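Local atomic coordinates of adenosine monophosphate-protein transferase (Sulfolobus tokodaii, PDB entry 2EKM), a protein that is of unknown function but belongs to the adenosine-specific kinase family and may therefore act on adenosine or its nucleotides. Residues 9-14 / 68-73; 46-51 / 73-78; 30-35 / 82-87. All blocks are in the same frame, centred on the assembly; numbering follows the deposited sequence.

From the N terminus, the strand 4-10 and the loop after it pass helix 65-78, and contact 1 (9-14 / 68-73) closes the first long loop over more than fifty residues. Contact 3 (30-35 / 82-87) opens within that loop, at helix 28-37, and ends beyond it, on strand 83-89, so the two cross. Contact 2 (46-51 / 73-78) starts and finishes between the ends of contact 3, and it too crosses contact 1, with which it shares Gln73. Contacts 2 and 3 reach neighbouring strands of one antiparallel sheet from its two faces, while contact 1 ties helix 65-78 to the loop leaving the smaller sheet.

Contact 1: residues 9-14 / 68-73; sequences RVEIPE and IKLAQQ
Carboxylate oxygen OE1 of Glu11 is gripped by two waters, each of which donates to it and also accepts a hydrogen bond from NE2 of Gln73. Water 2 lies 3.1 Å from Glu11 OE1 and 3.1 Å from Gln73 NE2. Water 1 sits closer, 2.6 Å from Glu11 OE1, but its bond from NE2 is weak. OE1 of Glu11 and NE2 of Gln73 themselves stand 4.0 Å apart, too far for a direct bond, so the polar link is made by the two waters. The carboxylate and amide planes are tilted by 22° to each other. With CG anti to the backbone N (chi1 166°) and an extended chain beyond it, Glu11 runs obliquely past the helix, and its OE1 ends beside Leu70 CD2 and within a water's span of Gln73 NE2.

Leu70 supplies the apolar half. Its side chain runs at about a right angle to that of Glu11, and CD2 comes to 3.8 Å from Glu11 OE1. The other methyl of Leu70, CD1, meets the Pro13 ring, 3.9 Å from Pro13 CG and 3.9 Å from Pro13 CD. Thus one leucine fork touches both loop residues that turn to the helix, while Ile12 between them turns away.

Nearby, Glu11 O accepts a hydrogen bond from Tyr87 OH, and Lys77 NZ reaches Arg9 O. In this mixed α-β fold with two antiparallel sheets, helix 65-78 lies between them and at the surface meets the segment that leaves strand 4-10 of the three-stranded sheet and leads into strand 16-22 of the five-stranded one.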
ATOM      1  N   ARG A   9      -4.995 -16.712  10.957  1.00 21.22           N
ATOM      2  CA  ARG A   9      -4.457 -17.721  10.052  1.00 22.17           C
ATOM      3  C   ARG A   9      -5.320 -17.783   8.797  1.00 22.43           C
ATOM      4  O   ARG A   9      -6.525 -18.017   8.880  1.00 23.33           O
ATOM      5  CB  ARG A   9      -4.438 -19.097  10.726  1.00 23.47           C
ATOM      6  CG  ARG A   9      -4.153 -20.264   9.770  1.00 25.22           C
ATOM      7  CD  ARG A   9      -2.804 -20.125   9.067  1.00 24.83           C
ATOM      8  NE  ARG A   9      -1.687 -20.170  10.010  1.00 27.26           N
ATOM      9  CZ  ARG A   9      -0.429 -19.870   9.699  1.00 26.22           C
ATOM     10  NH1 ARG A   9      -0.119 -19.503   8.462  1.00 24.84           N
ATOM     11  NH2 ARG A   9       0.515 -19.922  10.628  1.00 25.90           N
ATOM     12  N   VAL A  10      -4.700 -17.572   7.642  1.00 20.94           N
ATOM     13  CA  VAL A  10      -5.414 -17.604   6.370  1.00 21.43           C
ATOM     14  C   VAL A  10      -5.238 -18.960   5.692  1.00 21.85           C
ATOM     15  O   VAL A  10      -4.114 -19.376   5.414  1.00 22.04           O
ATOM     16  CB  VAL A  10      -4.898 -16.494   5.419  1.00 20.27           C
ATOM     17  CG1 VAL A  10      -5.536 -16.642   4.039  1.00 18.75           C
ATOM     18  CG2 VAL A  10      -5.217 -15.119   6.006  1.00 17.83           C
ATOM     19  N   GLU A  11      -6.343 -19.652   5.431  1.00 22.20           N
ATOM     20  CA  GLU A  11      -6.259 -20.955   4.782  1.00 23.21           C
ATOM     21  C   GLU A  11      -6.014 -20.799   3.286  1.00 22.82           C
ATOM     22  O   GLU A  11      -6.743 -20.091   2.596  1.00 24.53           O
ATOM     23  CB  GLU A  11      -7.541 -21.772   5.009  1.00 22.61           C
ATOM     24  CG  GLU A  11      -7.662 -22.989   4.078  1.00 23.58           C
ATOM     25  CD  GLU A  11      -8.889 -23.848   4.354  1.00 25.84           C
ATOM     26  OE1 GLU A  11      -9.942 -23.298   4.742  1.00 26.40           O
ATOM     27  OE2 GLU A  11      -8.806 -25.080   4.166  1.00 25.64           O
ATOM     28  N   ILE A  12      -4.973 -21.460   2.794  1.00 21.43           N
ATOM     29  CA  ILE A  12      -4.636 -21.417   1.378  1.00 21.14           C
ATOM     30  C   ILE A  12      -4.481 -22.853   0.892  1.00 21.24           C
ATOM     31  O   ILE A  12      -3.404 -23.432   0.984  1.00 21.59           O
ATOM     32  CB  ILE A  12      -3.307 -20.665   1.135  1.00 21.63           C
ATOM     33  CG1 ILE A  12      -3.416 -19.229   1.649  1.00 20.18           C
ATOM     34  CG2 ILE A  12      -2.970 -20.670  -0.353  1.00 21.91           C
ATOM     35  CD1 ILE A  12      -2.113 -18.460   1.601  1.00 20.00           C
ATOM     36  N   PRO A  13      -5.565 -23.450   0.378  1.00 22.05           N
ATOM     37  CA  PRO A  13      -5.499 -24.829  -0.110  1.00 22.17           C
ATOM     38  C   PRO A  13      -4.518 -24.968  -1.266  1.00 23.38           C
ATOM     39  O   PRO A  13      -4.314 -24.028  -2.036  1.00 22.93           O
ATOM     40  CB  PRO A  13      -6.939 -25.115  -0.534  1.00 21.77           C
ATOM     41  CG  PRO A  13      -7.738 -24.231   0.371  1.00 21.14           C
ATOM     42  CD  PRO A  13      -6.950 -22.951   0.339  1.00 19.24           C
ATOM     43  N   GLU A  14      -3.910 -26.144  -1.376  1.00 24.85           N
ATOM     44  CA  GLU A  14      -2.951 -26.431  -2.436  1.00 26.66           C
ATOM     45  C   GLU A  14      -3.554 -26.077  -3.790  1.00 24.71           C
ATOM     46  O   GLU A  14      -4.710 -26.396  -4.060  1.00 23.99           O
ATOM     47  CB  GLU A  14      -2.586 -27.918  -2.421  1.00 31.84           C
ATOM     48  CG  GLU A  14      -1.550 -28.325  -3.457  1.00 38.83           C
ATOM     49  CD  GLU A  14      -1.429 -29.835  -3.592  1.00 43.93           C
ATOM     50  OE1 GLU A  14      -2.381 -30.463  -4.105  1.00 46.72           O
ATOM     51  OE2 GLU A  14      -0.387 -30.394  -3.182  1.00 47.21           O
ATOM     52  N   ILE A  68     -15.174 -18.958  -3.689  1.00 21.02           N
ATOM     53  CA  ILE A  68     -16.020 -17.931  -3.089  1.00 20.21           C
ATOM     54  C   ILE A  68     -16.113 -18.185  -1.581  1.00 19.19           C
ATOM     55  O   ILE A  68     -15.968 -17.265  -0.781  1.00 18.89           O
ATOM     56  CB  ILE A  68     -17.439 -17.941  -3.721  1.00 19.29           C
ATOM     57  CG1 ILE A  68     -17.364 -17.422  -5.161  1.00 20.64           C
ATOM     58  CG2 ILE A  68     -18.393 -17.080  -2.906  1.00 18.75           C
ATOM     59  CD1 ILE A  68     -18.679 -17.525  -5.942  1.00 18.95           C
ATOM     60  N   LYS A  69     -16.341 -19.438  -1.198  1.00 19.84           N
ATOM     61  CA  LYS A  69     -16.446 -19.797   0.217  1.00 21.46           C
ATOM     62  C   LYS A  69     -15.164 -19.474   0.977  1.00 19.11           C
ATOM     63  O   LYS A  69     -15.205 -18.971   2.098  1.00 16.78           O
ATOM     64  CB  LYS A  69     -16.778 -21.286   0.369  1.00 23.33           C
ATOM     65  CG  LYS A  69     -18.234 -21.626   0.076  1.00 28.84           C
ATOM     66  CD  LYS A  69     -18.519 -23.098   0.339  1.00 32.16           C
ATOM     67  CE  LYS A  69     -20.016 -23.384   0.361  1.00 35.10           C
ATOM     68  NZ  LYS A  69     -20.687 -23.096  -0.937  1.00 36.98           N
ATOM     69  N   LEU A  70     -14.024 -19.768   0.367  1.00 18.03           N
ATOM     70  CA  LEU A  70     -12.746 -19.476   0.997  1.00 18.69           C
ATOM     71  C   LEU A  70     -12.639 -17.972   1.240  1.00 17.63           C
ATOM     72  O   LEU A  70     -12.268 -17.537   2.325  1.00 19.13           O
ATOM     73  CB  LEU A  70     -11.599 -19.942   0.098  1.00 18.92           C
ATOM     74  CG  LEU A  70     -11.415 -21.457   0.024  1.00 19.71           C
ATOM     75  CD1 LEU A  70     -10.407 -21.811  -1.061  1.00 19.36           C
ATOM     76  CD2 LEU A  70     -10.951 -21.964   1.384  1.00 19.90           C
ATOM     77  N   ALA A  71     -12.969 -17.184   0.222  1.00 17.77           N
ATOM     78  CA  ALA A  71     -12.912 -15.727   0.334  1.00 18.79           C
ATOM     79  C   ALA A  71     -13.818 -15.232   1.457  1.00 18.92           C
ATOM     80  O   ALA A  71     -13.429 -14.371   2.241  1.00 19.97           O
ATOM     81  CB  ALA A  71     -13.322 -15.081  -0.990  1.00 18.52           C
ATOM     82  N   GLN A  72     -15.031 -15.776   1.523  1.00 19.08           N
ATOM     83  CA  GLN A  72     -15.992 -15.394   2.555  1.00 18.51           C
ATOM     84  C   GLN A  72     -15.438 -15.682   3.951  1.00 19.06           C
ATOM     85  O   GLN A  72     -15.463 -14.826   4.837  1.00 17.85           O
ATOM     86  CB  GLN A  72     -17.307 -16.164   2.363  1.00 18.27           C
ATOM     87  CG  GLN A  72     -18.128 -15.742   1.136  1.00 17.00           C
ATOM     88  CD  GLN A  72     -19.309 -16.669   0.870  1.00 18.62           C
ATOM     89  OE1 GLN A  72     -20.220 -16.334   0.111  1.00 18.55           O
ATOM     90  NE2 GLN A  72     -19.289 -17.845   1.485  1.00 16.27           N
ATOM     91  N   GLN A  73     -14.939 -16.899   4.138  1.00 19.33           N
ATOM     92  CA  GLN A  73     -14.387 -17.319   5.420  1.00 21.25           C
ATOM     93  C   GLN A  73     -13.225 -16.435   5.863  1.00 19.64           C
ATOM     94  O   GLN A  73     -13.214 -15.925   6.981  1.00 20.76           O
ATOM     95  CB  GLN A  73     -13.945 -18.782   5.331  1.00 22.18           C
ATOM     96  CG  GLN A  73     -15.104 -19.730   5.066  1.00 26.55           C
ATOM     97  CD  GLN A  73     -14.673 -21.060   4.481  1.00 29.44           C
ATOM     98  OE1 GLN A  73     -15.509 -21.891   4.137  1.00 34.02           O
ATOM     99  NE2 GLN A  73     -13.366 -21.267   4.359  1.00 31.08           N
TER
HETATM  100  O   HOH W   1     -10.999 -20.966   5.367  1.00 23.83           O
HETATM  101  O   HOH W   2     -12.888 -24.319   4.446  1.00 40.14           O

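Contact 2: residues 46-51 / 73-78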
ATOM      1  N   GLY A  46     -12.746 -16.312  -6.672  1.00 16.55           N
ATOM      2  CA  GLY A  46     -13.787 -16.044  -5.699  1.00 16.35           C
ATOM      3  C   GLY A  46     -13.437 -14.721  -5.042  1.00 16.82           C
ATOM      4  O   GLY A  46     -12.271 -14.489  -4.712  1.00 15.09           O
ATOM      5  N   ILE A  47     -14.437 -13.866  -4.844  1.00 16.86           N
ATOM      6  CA  ILE A  47     -14.223 -12.538  -4.267  1.00 17.01           C
ATOM      7  C   ILE A  47     -15.115 -12.232  -3.068  1.00 17.21           C
ATOM      8  O   ILE A  47     -16.310 -12.507  -3.096  1.00 17.20           O
ATOM      9  CB  ILE A  47     -14.509 -11.438  -5.312  1.00 18.32           C
ATOM     10  CG1 ILE A  47     -13.677 -11.683  -6.569  1.00 20.03           C
ATOM     11  CG2 ILE A  47     -14.235 -10.057  -4.713  1.00 14.97           C
ATOM     12  CD1 ILE A  47     -14.215 -10.959  -7.795  1.00 20.79           C
ATOM     13  N   ALA A  48     -14.532 -11.639  -2.033  1.00 15.82           N
ATOM     14  CA  ALA A  48     -15.289 -11.255  -0.847  1.00 17.92           C
ATOM     15  C   ALA A  48     -14.887  -9.827  -0.488  1.00 19.46           C
ATOM     16  O   ALA A  48     -13.709  -9.469  -0.581  1.00 18.52           O
ATOM     17  CB  ALA A  48     -14.988 -12.195   0.311  1.00 18.36           C
ATOM     18  N   PHE A  49     -15.868  -9.022  -0.090  1.00 18.34           N
ATOM     19  CA  PHE A  49     -15.637  -7.625   0.278  1.00 19.84           C
ATOM     20  C   PHE A  49     -16.418  -7.264   1.539  1.00 18.90           C
ATOM     21  O   PHE A  49     -17.619  -7.516   1.630  1.00 20.04           O
ATOM     22  CB  PHE A  49     -16.059  -6.704  -0.873  1.00 18.49           C
ATOM     23  CG  PHE A  49     -16.040  -5.241  -0.524  1.00 19.34           C
ATOM     24  CD1 PHE A  49     -14.839  -4.594  -0.226  1.00 18.72           C
ATOM     25  CD2 PHE A  49     -17.222  -4.506  -0.498  1.00 18.38           C
ATOM     26  CE1 PHE A  49     -14.821  -3.237   0.088  1.00 18.74           C
ATOM     27  CE2 PHE A  49     -17.216  -3.145  -0.184  1.00 17.70           C
ATOM     28  CZ  PHE A  49     -16.016  -2.509   0.109  1.00 18.41           C
ATOM     29  N   CYS A  50     -15.735  -6.660   2.504  1.00 18.51           N
ATOM     30  CA  CYS A  50     -16.371  -6.288   3.759  1.00 18.50           C
ATOM     31  C   CYS A  50     -17.032  -4.911   3.769  1.00 19.08           C
ATOM     32  O   CYS A  50     -16.385  -3.903   4.063  1.00 18.37           O
ATOM     33  CB  CYS A  50     -15.360  -6.366   4.906  1.00 18.38           C
ATOM     34  SG  CYS A  50     -14.729  -8.032   5.264  1.00 21.73           S
ATOM     35  N   GLU A  51     -18.319  -4.869   3.438  1.00 18.79           N
ATOM     36  CA  GLU A  51     -19.065  -3.613   3.471  1.00 19.00           C
ATOM     37  C   GLU A  51     -18.925  -3.148   4.924  1.00 17.99           C
ATOM     38  O   GLU A  51     -19.177  -3.919   5.851  1.00 18.91           O
ATOM     39  CB  GLU A  51     -20.527  -3.873   3.117  1.00 19.36           C
ATOM     40  CG  GLU A  51     -21.451  -2.693   3.325  1.00 22.49           C
ATOM     41  CD  GLU A  51     -22.887  -3.037   2.997  1.00 23.21           C
ATOM     42  OE1 GLU A  51     -23.349  -4.122   3.415  1.00 24.02           O
ATOM     43  OE2 GLU A  51     -23.551  -2.227   2.324  1.00 25.07           O
ATOM     44  N   GLN A  73     -14.939 -16.899   4.138  1.00 19.33           N
ATOM     45  CA  GLN A  73     -14.387 -17.319   5.420  1.00 21.25           C
ATOM     46  C   GLN A  73     -13.225 -16.435   5.863  1.00 19.64           C
ATOM     47  O   GLN A  73     -13.214 -15.925   6.981  1.00 20.76           O
ATOM     48  CB  GLN A  73     -13.945 -18.782   5.331  1.00 22.18           C
ATOM     49  CG  GLN A  73     -15.104 -19.730   5.066  1.00 26.55           C
ATOM     50  CD  GLN A  73     -14.673 -21.060   4.481  1.00 29.44           C
ATOM     51  OE1 GLN A  73     -15.509 -21.891   4.137  1.00 34.02           O
ATOM     52  NE2 GLN A  73     -13.366 -21.267   4.359  1.00 31.08           N
ATOM     53  N   THR A  74     -12.251 -16.253   4.980  1.00 18.82           N
ATOM     54  CA  THR A  74     -11.098 -15.425   5.294  1.00 18.89           C
ATOM     55  C   THR A  74     -11.513 -13.985   5.606  1.00 17.74           C
ATOM     56  O   THR A  74     -10.985 -13.374   6.532  1.00 15.82           O
ATOM     57  CB  THR A  74     -10.076 -15.462   4.133  1.00 19.20           C
ATOM     58  OG1 THR A  74      -9.557 -16.795   4.017  1.00 16.93           O
ATOM     59  CG2 THR A  74      -8.920 -14.497   4.385  1.00 16.24           C
ATOM     60  N   ALA A  75     -12.468 -13.453   4.848  1.00 17.75           N
ATOM     61  CA  ALA A  75     -12.945 -12.088   5.075  1.00 17.76           C
ATOM     62  C   ALA A  75     -13.589 -11.959   6.455  1.00 18.92           C
ATOM     63  O   ALA A  75     -13.435 -10.942   7.135  1.00 19.57           O
ATOM     64  CB  ALA A  75     -13.951 -11.700   3.994  1.00 17.17           C
ATOM     65  N   LEU A  76     -14.321 -12.990   6.865  1.00 18.22           N
ATOM     66  CA  LEU A  76     -14.973 -12.987   8.170  1.00 19.37           C
ATOM     67  C   LEU A  76     -13.948 -13.080   9.298  1.00 18.23           C
ATOM     68  O   LEU A  76     -14.088 -12.429  10.332  1.00 16.67           O
ATOM     69  CB  LEU A  76     -15.945 -14.164   8.281  1.00 20.48           C
ATOM     70  CG  LEU A  76     -17.334 -14.027   7.657  1.00 23.01           C
ATOM     71  CD1 LEU A  76     -18.011 -15.389   7.653  1.00 23.81           C
ATOM     72  CD2 LEU A  76     -18.166 -13.018   8.449  1.00 23.43           C
ATOM     73  N   LYS A  77     -12.926 -13.903   9.101  1.00 18.59           N
ATOM     74  CA  LYS A  77     -11.888 -14.086  10.110  1.00 19.31           C
ATOM     75  C   LYS A  77     -11.080 -12.809  10.329  1.00 19.20           C
ATOM     76  O   LYS A  77     -10.704 -12.489  11.454  1.00 21.50           O
ATOM     77  CB  LYS A  77     -10.980 -15.244   9.704  1.00 20.86           C
ATOM     78  CG  LYS A  77     -11.713 -16.579   9.690  1.00 21.97           C
ATOM     79  CD  LYS A  77     -10.963 -17.654   8.918  1.00 21.98           C
ATOM     80  CE  LYS A  77      -9.622 -17.978   9.542  1.00 22.72           C
ATOM     81  NZ  LYS A  77      -8.999 -19.155   8.871  1.00 23.71           N
ATOM     82  N   ILE A  78     -10.802 -12.083   9.254  1.00 18.02           N
ATOM     83  CA  ILE A  78     -10.072 -10.833   9.386  1.00 16.56           C
ATOM     84  C   ILE A  78     -11.048  -9.858  10.043  1.00 17.24           C
ATOM     85  O   ILE A  78     -10.687  -9.129  10.967  1.00 18.26           O
ATOM     86  CB  ILE A  78      -9.624 -10.304   8.013  1.00 16.28           C
ATOM     87  CG1 ILE A  78      -8.588 -11.259   7.408  1.00 16.30           C
ATOM     88  CG2 ILE A  78      -9.051  -8.891   8.155  1.00 14.14           C
ATOM     89  CD1 ILE A  78      -8.138 -10.881   5.995  1.00 15.95           C
TER
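Strand 44-50 and helix 65-78 come together most closely at Ala48 and Ala75, whose CA atoms are 6.4 Å apart. Such an approach goes with small side chains: the methyls meet directly, Ala48 CB to Ala75 CB at 3.9 Å, and neither carries any further atom to hold the backbones apart. Two residues along the strand, Cys50 turns the same way. Its thiol lies beside the backbone N, trans to the carbonyl carbon (chi1 -65°), and this places SG 4.0 Å from Ala75 CB and 3.7 Å from Ala75 O. No hydrogen bond joins the two segments here, and the sulfur rests against the helix by packing alone.

The helix belongs to a β-α-β crossover: it leaves strand 57-62 and leads to strand 83-89, which runs parallel to it with strand 44-50 lying between them in the five-stranded sheet. Strand 44-50 is therefore the one the crossover passes over, and Ile58 of the neighbouring strand touches Ala48, Cys50 and Ala75 together. Phe49, in alternation with its neighbours, points to the other face of the sheet, where it packs on Thr28 and Val29 of helix 28-37 and its ring meets that of His82.

Contact 3: residues 30-35 / 82-87; sequences EDLYET and HTFVIY
Helix 28-37 forms the connection of a β-α-β crossover, joining strand 16-22 to strand 44-50, which run parallel with strand 83-89 between them in the five-stranded antiparallel sheet. The helix packs on the face of that sheet turned away from helix 65-78, and within 30-35 Leu32 is the residue that meets strand 83-89. Phe84 and Ile86, alternate residues of the strand, point toward it, while Val85 faces the other way and touches Thr74 of helix 65-78. The backbones stay well separated, with Leu32 CA and Ile86 CA 8.9 Å apart, so long side chains must bridge the gap in this buried interface.

Elsewhere on the helix, Glu30 forms a salt bridge with Arg156 of the third subunit, and Asp31 and Glu34 do so with Lys161 of that subunit.

Within the interface each branch of Leu32 has its own partner. Leu32 CD2 lies 4.1 Å from Ile86 CD1. Phe84 holds its ring between the backbone N and the carbonyl carbon (chi1 72°), which turns its CG-CD1 side to Leu32, and the side chains cross at about a right angle; Leu32 CD1 approaches the ring obliquely, 4.1 Å from Phe84 CD1 and 4.2 Å from Phe84 CG.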
ATOM      1  N   GLU A  30     -18.268  -5.815  -8.146  1.00 16.98           N
ATOM      2  CA  GLU A  30     -18.457  -5.968  -9.586  1.00 19.17           C
ATOM      3  C   GLU A  30     -17.204  -5.593 -10.372  1.00 17.96           C
ATOM      4  O   GLU A  30     -16.911  -6.206 -11.394  1.00 17.78           O
ATOM      5  CB  GLU A  30     -19.648  -5.133 -10.084  1.00 21.72           C
ATOM      6  CG  GLU A  30     -20.984  -5.519  -9.460  1.00 28.85           C
ATOM      7  CD  GLU A  30     -22.177  -5.078 -10.298  1.00 31.75           C
ATOM      8  OE1 GLU A  30     -22.022  -4.905 -11.526  1.00 35.59           O
ATOM      9  OE2 GLU A  30     -23.277  -4.918  -9.730  1.00 31.95           O
ATOM     10  N   ASP A  31     -16.469  -4.588  -9.902  1.00 17.30           N
ATOM     11  CA  ASP A  31     -15.253  -4.171 -10.589  1.00 17.78           C
ATOM     12  C   ASP A  31     -14.169  -5.246 -10.504  1.00 17.63           C
ATOM     13  O   ASP A  31     -13.458  -5.525 -11.461  1.00 17.89           O
ATOM     14  CB  ASP A  31     -14.758  -2.879  -9.939  1.00 16.37           C
ATOM     15  CG  ASP A  31     -15.479  -1.693 -10.563  1.00 17.67           C
ATOM     16  OD1 ASP A  31     -16.525  -1.916 -11.172  1.00 16.91           O
ATOM     17  OD2 ASP A  31     -14.996  -0.571 -10.432  1.00 16.77           O
ATOM     18  N   LEU A  32     -14.042  -5.873  -9.341  1.00 16.19           N
ATOM     19  CA  LEU A  32     -13.057  -6.938  -9.192  1.00 17.30           C
ATOM     20  C   LEU A  32     -13.493  -8.137 -10.042  1.00 16.91           C
ATOM     21  O   LEU A  32     -12.681  -8.742 -10.740  1.00 17.29           O
ATOM     22  CB  LEU A  32     -12.919  -7.339  -7.717  1.00 17.11           C
ATOM     23  CG  LEU A  32     -12.151  -6.347  -6.833  1.00 17.48           C
ATOM     24  CD1 LEU A  32     -12.212  -6.776  -5.371  1.00 16.64           C
ATOM     25  CD2 LEU A  32     -10.704  -6.263  -7.307  1.00 18.27           C
ATOM     26  N   TYR A  33     -14.780  -8.468  -9.995  1.00 16.62           N
ATOM     27  CA  TYR A  33     -15.289  -9.594 -10.770  1.00 17.26           C
ATOM     28  C   TYR A  33     -15.002  -9.377 -12.251  1.00 18.98           C
ATOM     29  O   TYR A  33     -14.506 -10.270 -12.937  1.00 19.91           O
ATOM     30  CB  TYR A  33     -16.805  -9.758 -10.579  1.00 17.59           C
ATOM     31  CG  TYR A  33     -17.397 -10.764 -11.545  1.00 18.00           C
ATOM     32  CD1 TYR A  33     -17.367 -12.132 -11.267  1.00 18.30           C
ATOM     33  CD2 TYR A  33     -17.885 -10.355 -12.789  1.00 20.75           C
ATOM     34  CE1 TYR A  33     -17.799 -13.071 -12.205  1.00 21.96           C
ATOM     35  CE2 TYR A  33     -18.315 -11.285 -13.738  1.00 21.80           C
ATOM     36  CZ  TYR A  33     -18.267 -12.639 -13.439  1.00 21.91           C
ATOM     37  OH  TYR A  33     -18.661 -13.553 -14.383  1.00 21.81           O
ATOM     38  N   GLU A  34     -15.323  -8.180 -12.737  1.00 18.75           N
ATOM     39  CA  GLU A  34     -15.125  -7.838 -14.136  1.00 17.86           C
ATOM     40  C   GLU A  34     -13.684  -7.915 -14.625  1.00 18.06           C
ATOM     41  O   GLU A  34     -13.412  -8.512 -15.665  1.00 18.32           O
ATOM     42  CB  GLU A  34     -15.688  -6.440 -14.412  1.00 19.41           C
ATOM     43  CG  GLU A  34     -17.204  -6.399 -14.485  1.00 20.82           C
ATOM     44  CD  GLU A  34     -17.759  -4.994 -14.667  1.00 21.43           C
ATOM     45  OE1 GLU A  34     -17.097  -4.161 -15.319  1.00 24.52           O
ATOM     46  OE2 GLU A  34     -18.869  -4.730 -14.168  1.00 20.88           O
ATOM     47  N   THR A  35     -12.757  -7.319 -13.879  1.00 16.55           N
ATOM     48  CA  THR A  35     -11.367  -7.322 -14.303  1.00 15.06           C
ATOM     49  C   THR A  35     -10.742  -8.722 -14.263  1.00 15.94           C
ATOM     50  O   THR A  35      -9.861  -9.036 -15.065  1.00 15.09           O
ATOM     51  CB  THR A  35     -10.535  -6.312 -13.461  1.00 16.53           C
ATOM     52  OG1 THR A  35      -9.335  -5.973 -14.172  1.00 16.28           O
ATOM     53  CG2 THR A  35     -10.190  -6.894 -12.091  1.00 13.12           C
ATOM     54  N   HIS A  82     -14.052  -2.837   4.990  1.00 18.09           N
ATOM     55  CA  HIS A  82     -13.465  -2.511   3.687  1.00 19.48           C
ATOM     56  C   HIS A  82     -12.323  -3.402   3.186  1.00 20.03           C
ATOM     57  O   HIS A  82     -11.613  -3.056   2.234  1.00 16.09           O
ATOM     58  CB  HIS A  82     -13.048  -1.032   3.650  1.00 19.38           C
ATOM     59  CG  HIS A  82     -14.173  -0.106   3.302  1.00 21.34           C
ATOM     60  ND1 HIS A  82     -15.416  -0.561   2.910  1.00 22.93           N
ATOM     61  CD2 HIS A  82     -14.234   1.246   3.240  1.00 20.47           C
ATOM     62  CE1 HIS A  82     -16.191   0.469   2.622  1.00 21.08           C
ATOM     63  NE2 HIS A  82     -15.497   1.578   2.814  1.00 21.36           N
ATOM     64  N   THR A  83     -12.160  -4.554   3.821  1.00 18.75           N
ATOM     65  CA  THR A  83     -11.138  -5.509   3.417  1.00 18.52           C
ATOM     66  C   THR A  83     -11.713  -6.358   2.282  1.00 17.85           C
ATOM     67  O   THR A  83     -12.891  -6.716   2.308  1.00 17.03           O
ATOM     68  CB  THR A  83     -10.766  -6.469   4.578  1.00 17.18           C
ATOM     69  OG1 THR A  83     -10.274  -5.716   5.690  1.00 16.67           O
ATOM     70  CG2 THR A  83      -9.695  -7.458   4.132  1.00 19.22           C
ATOM     71  N   PHE A  84     -10.900  -6.653   1.273  1.00 17.99           N
ATOM     72  CA  PHE A  84     -11.363  -7.512   0.199  1.00 17.52           C
ATOM     73  C   PHE A  84     -10.412  -8.700   0.127  1.00 19.42           C
ATOM     74  O   PHE A  84      -9.221  -8.578   0.433  1.00 19.24           O
ATOM     75  CB  PHE A  84     -11.468  -6.755  -1.144  1.00 17.54           C
ATOM     76  CG  PHE A  84     -10.147  -6.399  -1.780  1.00 18.03           C
ATOM     77  CD1 PHE A  84      -9.416  -7.350  -2.485  1.00 18.00           C
ATOM     78  CD2 PHE A  84      -9.673  -5.092  -1.738  1.00 16.74           C
ATOM     79  CE1 PHE A  84      -8.232  -7.002  -3.143  1.00 15.35           C
ATOM     80  CE2 PHE A  84      -8.493  -4.735  -2.392  1.00 16.71           C
ATOM     81  CZ  PHE A  84      -7.773  -5.695  -3.098  1.00 16.13           C
ATOM     82  N   VAL A  85     -10.957  -9.855  -0.233  1.00 17.14           N
ATOM     83  CA  VAL A  85     -10.184 -11.082  -0.327  1.00 17.93           C
ATOM     84  C   VAL A  85     -10.484 -11.770  -1.647  1.00 18.46           C
ATOM     85  O   VAL A  85     -11.647 -11.920  -2.026  1.00 19.06           O
ATOM     86  CB  VAL A  85     -10.534 -12.062   0.825  1.00 17.41           C
ATOM     87  CG1 VAL A  85      -9.771 -13.376   0.649  1.00 17.76           C
ATOM     88  CG2 VAL A  85     -10.191 -11.433   2.167  1.00 13.99           C
ATOM     89  N   ILE A  86      -9.427 -12.175  -2.344  1.00 18.02           N
ATOM     90  CA  ILE A  86      -9.562 -12.865  -3.618  1.00 17.71           C
ATOM     91  C   ILE A  86      -8.793 -14.182  -3.589  1.00 19.97           C
ATOM     92  O   ILE A  86      -7.645 -14.234  -3.150  1.00 19.65           O
ATOM     93  CB  ILE A  86      -8.989 -12.033  -4.796  1.00 17.54           C
ATOM     94  CG1 ILE A  86      -9.752 -10.715  -4.950  1.00 16.33           C
ATOM     95  CG2 ILE A  86      -9.088 -12.837  -6.084  1.00 15.75           C
ATOM     96  CD1 ILE A  86      -9.138  -9.782  -5.992  1.00 15.64           C
ATOM     97  N   TYR A  87      -9.445 -15.245  -4.046  1.00 19.06           N
ATOM     98  CA  TYR A  87      -8.823 -16.557  -4.137  1.00 18.22           C
ATOM     99  C   TYR A  87      -8.845 -16.900  -5.617  1.00 17.44           C
ATOM    100  O   TYR A  87      -9.862 -16.703  -6.282  1.00 14.78           O
ATOM    101  CB  TYR A  87      -9.623 -17.601  -3.351  1.00 17.29           C
ATOM    102  CG  TYR A  87      -9.262 -17.678  -1.888  1.00 17.71           C
ATOM    103  CD1 TYR A  87      -8.224 -18.499  -1.451  1.00 18.06           C
ATOM    104  CD2 TYR A  87      -9.948 -16.924  -0.939  1.00 17.25           C
ATOM    105  CE1 TYR A  87      -7.879 -18.566  -0.104  1.00 17.14           C
ATOM    106  CE2 TYR A  87      -9.611 -16.982   0.410  1.00 16.18           C
ATOM    107  CZ  TYR A  87      -8.576 -17.806   0.819  1.00 17.67           C
ATOM    108  OH  TYR A  87      -8.231 -17.863   2.149  1.00 17.20           O
TER